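Local coordinates for ProQ/FinO domain-containing protein (Neisseria meningitidis, PDB 3MW6), which probably binds RNA as a member of the FinO family of RNA chaperones, at residues 29-34 and 68-73. Numbering follows the deposited sequence. Where two conformers were deposited one is given.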
HETATM    1  N   MSE A  29     -17.209   9.247  14.507  1.00 49.62           N
HETATM    2  CA  MSE A  29     -17.843   8.054  15.065  1.00 49.17           C
HETATM    3  C   MSE A  29     -17.294   6.790  14.407  1.00 47.24           C
HETATM    4  O   MSE A  29     -17.118   5.758  15.073  1.00 44.88           O
HETATM    5  CB  MSE A  29     -19.373   8.098  14.910  1.00 49.72           C
HETATM    6  CG  MSE A  29     -20.107   9.150  15.753  1.00 53.34           C
HETATM    7 SE   MSE A  29     -21.918   9.523  15.071  0.73 60.42          SE
HETATM    8  CE  MSE A  29     -22.811   7.888  15.698  1.00 45.06           C
ATOM      9  N   ILE A  30     -17.025   6.874  13.103  1.00 38.89           N
ATOM     10  CA  ILE A  30     -16.574   5.714  12.342  1.00 33.60           C
ATOM     11  C   ILE A  30     -15.182   5.301  12.779  1.00 35.95           C
ATOM     12  O   ILE A  30     -14.898   4.112  12.966  1.00 40.57           O
ATOM     13  CB  ILE A  30     -16.554   5.981  10.834  1.00 45.02           C
ATOM     14  CG1 ILE A  30     -17.986   6.157  10.322  1.00 44.87           C
ATOM     15  CG2 ILE A  30     -15.879   4.830  10.108  1.00 42.27           C
ATOM     16  CD1 ILE A  30     -18.080   6.539   8.865  1.00 37.70           C
ATOM     17  N   ALA A  31     -14.323   6.298  12.942  1.00 36.77           N
ATOM     18  CA  ALA A  31     -12.945   6.086  13.360  1.00 42.22           C
ATOM     19  C   ALA A  31     -12.906   5.485  14.757  1.00 42.81           C
ATOM     20  O   ALA A  31     -12.243   4.471  14.980  1.00 49.03           O
ATOM     21  CB  ALA A  31     -12.163   7.408  13.310  1.00 44.60           C
ATOM     22  N   ASP A  32     -13.643   6.085  15.689  1.00 44.08           N
ATOM     23  CA  ASP A  32     -13.715   5.549  17.058  1.00 45.61           C
ATOM     24  C   ASP A  32     -14.247   4.117  17.052  1.00 44.23           C
ATOM     25  O   ASP A  32     -13.703   3.239  17.718  1.00 44.22           O
ATOM     26  CB  ASP A  32     -14.582   6.429  17.965  1.00 48.94           C
ATOM     27  CG  ASP A  32     -13.972   7.801  18.216  1.00 66.92           C
ATOM     28  OD1 ASP A  32     -12.788   8.032  17.858  1.00 72.81           O
ATOM     29  OD2 ASP A  32     -14.691   8.657  18.776  1.00 68.91           O
ATOM     30  N   HIS A  33     -15.299   3.867  16.288  1.00 45.04           N
ATOM     31  CA  HIS A  33     -15.781   2.498  16.177  1.00 40.33           C
ATOM     32  C   HIS A  33     -14.654   1.564  15.729  1.00 43.69           C
ATOM     33  O   HIS A  33     -14.358   0.573  16.379  1.00 41.97           O
ATOM     34  CB  HIS A  33     -16.981   2.382  15.225  1.00 45.25           C
ATOM     35  CG  HIS A  33     -17.496   0.982  15.097  1.00 55.61           C
ATOM     36  ND1 HIS A  33     -18.461   0.467  15.933  1.00 54.48           N
ATOM     37  CD2 HIS A  33     -17.138  -0.030  14.271  1.00 59.60           C
ATOM     38  CE1 HIS A  33     -18.692  -0.794  15.614  1.00 58.40           C
ATOM     39  NE2 HIS A  33     -17.904  -1.120  14.606  1.00 62.60           N
ATOM     40  N   ILE A  34     -14.011   1.906  14.620  1.00 43.13           N
ATOM     41  CA  ILE A  34     -13.021   1.032  13.999  1.00 42.15           C
ATOM     42  C   ILE A  34     -11.771   0.806  14.852  1.00 47.08           C
ATOM     43  O   ILE A  34     -11.300  -0.326  14.983  1.00 46.98           O
ATOM     44  CB  ILE A  34     -12.623   1.564  12.597  1.00 42.38           C
ATOM     45  CG1 ILE A  34     -13.624   1.071  11.544  1.00 44.16           C
ATOM     46  CG2 ILE A  34     -11.224   1.155  12.246  1.00 42.61           C
ATOM     47  CD1 ILE A  34     -13.580   1.870  10.263  1.00 50.24           C
ATOM     48  N   ALA A  68     -14.716   4.933   3.506  1.00 44.68           N
ATOM     49  CA  ALA A  68     -13.566   4.964   2.618  1.00 44.95           C
ATOM     50  C   ALA A  68     -12.625   6.099   3.020  1.00 41.86           C
ATOM     51  O   ALA A  68     -11.415   5.953   2.969  1.00 42.47           O
ATOM     52  CB  ALA A  68     -14.025   5.128   1.161  1.00 45.12           C
ATOM     53  N   ARG A  69     -13.199   7.229   3.421  1.00 41.98           N
ATOM     54  CA  ARG A  69     -12.435   8.397   3.842  0.59 46.22           C
ATOM     55  C   ARG A  69     -11.608   8.094   5.101  1.00 46.77           C
ATOM     56  O   ARG A  69     -10.429   8.420   5.179  1.00 50.14           O
ATOM     57  CB  ARG A  69     -13.396   9.569   4.094  0.59 53.34           C
ATOM     58  CG  ARG A  69     -12.730  10.926   4.223  0.59 64.70           C
ATOM     59  CD  ARG A  69     -13.697  12.000   4.735  0.59 73.12           C
ATOM     60  NE  ARG A  69     -14.535  12.579   3.686  0.59 74.88           N
ATOM     61  CZ  ARG A  69     -15.325  13.635   3.865  0.59 72.33           C
ATOM     62  NH1 ARG A  69     -15.376  14.232   5.050  0.59 74.27           N
ATOM     63  NH2 ARG A  69     -16.063  14.097   2.865  0.59 67.56           N
ATOM     64  N   VAL A  70     -12.243   7.478   6.094  1.00 47.24           N
ATOM     65  CA  VAL A  70     -11.549   7.104   7.333  1.00 41.13           C
ATOM     66  C   VAL A  70     -10.435   6.103   7.037  1.00 31.27           C
ATOM     67  O   VAL A  70      -9.299   6.255   7.482  1.00 35.91           O
ATOM     68  CB  VAL A  70     -12.524   6.522   8.366  1.00 42.52           C
ATOM     69  CG1 VAL A  70     -11.754   5.961   9.575  1.00 46.30           C
ATOM     70  CG2 VAL A  70     -13.516   7.596   8.800  1.00 40.73           C
ATOM     71  N   LEU A  71     -10.761   5.098   6.241  1.00 36.47           N
ATOM     72  CA  LEU A  71      -9.768   4.152   5.799  1.00 37.12           C
ATOM     73  C   LEU A  71      -8.587   4.841   5.098  1.00 47.10           C
ATOM     74  O   LEU A  71      -7.425   4.493   5.361  1.00 46.59           O
ATOM     75  CB  LEU A  71     -10.404   3.099   4.900  1.00 33.56           C
ATOM     76  CG  LEU A  71      -9.359   2.139   4.351  1.00 43.19           C
ATOM     77  CD1 LEU A  71      -8.648   1.377   5.512  1.00 32.05           C
ATOM     78  CD2 LEU A  71      -9.989   1.188   3.356  1.00 40.21           C
ATOM     79  N   ALA A  72      -8.867   5.816   4.226  1.00 38.45           N
ATOM     80  CA  ALA A  72      -7.788   6.473   3.477  1.00 36.61           C
ATOM     81  C   ALA A  72      -6.934   7.352   4.390  1.00 38.44           C
ATOM     82  O   ALA A  72      -5.716   7.428   4.221  1.00 38.16           O
ATOM     83  CB  ALA A  72      -8.333   7.294   2.267  1.00 29.20           C
ATOM     84  N   ASN A  73      -7.573   8.014   5.352  1.00 36.71           N
ATOM     85  CA  ASN A  73      -6.853   8.713   6.419  1.00 42.06           C
ATOM     86  C   ASN A  73      -5.909   7.780   7.170  1.00 39.75           C
ATOM     87  O   ASN A  73      -4.776   8.137   7.506  1.00 36.62           O
ATOM     88  CB  ASN A  73      -7.837   9.300   7.430  1.00 58.01           C
ATOM     89  CG  ASN A  73      -8.340  10.674   7.032  1.00 74.50           C
ATOM     90  OD1 ASN A  73      -7.552  11.555   6.693  1.00 86.45           O
ATOM     91  ND2 ASN A  73      -9.655  10.873   7.099  1.00 72.68           N
TER
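With chi1 of Val70 at 172°, CG1 stands opposite the backbone N and CG2 opposite the carbonyl carbon, and the two methyls diverge on the surface of helix 23-37, CG2 to Ile30 and CG1 to Ala31. Ile30, with chi1 at -67°, places its CG2 branch against Val70 while CG1 runs beside its own backbone N. The Ile30 and Val70 side chains meet at a slant, through CB and CG2 of the isoleucine and mainly CG2 of the valine: CG2 of Ile30 lies 3.9 Å from CG2 of Val70 and 4.1 Å from its CB. The other valine methyl turns to the next residue, where CG1 of Val70 rests 4.0 Å from both CA and CB of Ala31. Because the side chain of Ala31 ends at CB, the methyl can sit against the backbone at its CA, and the CA atoms of Ala31 and Val70 approach to 6.3 Å, the nearest pair of the two segments. This is apolar helix-helix packing inside the ProQ/FinO domain, joining helix 23-37 to helix 64-76 close to the centre of the chain. Val70 contributes more than half of the 137 Å² buried here; Ile30, Ala31 and Ile34 share most of the remainder. Ile34, one turn beyond Ile30, directs its CB toward the valine helix, but its CD1 comes no closer than 4.5 Å to CG1 of Val70, and it packs on Leu55 and Phe41. Phe41 also receives Leu71, linking both helices to the short helix 39-42. Ile30 also packs on Leu66 and Ile67, a turn earlier in helix 64-76, and on Tyr62 in the loop before that helix.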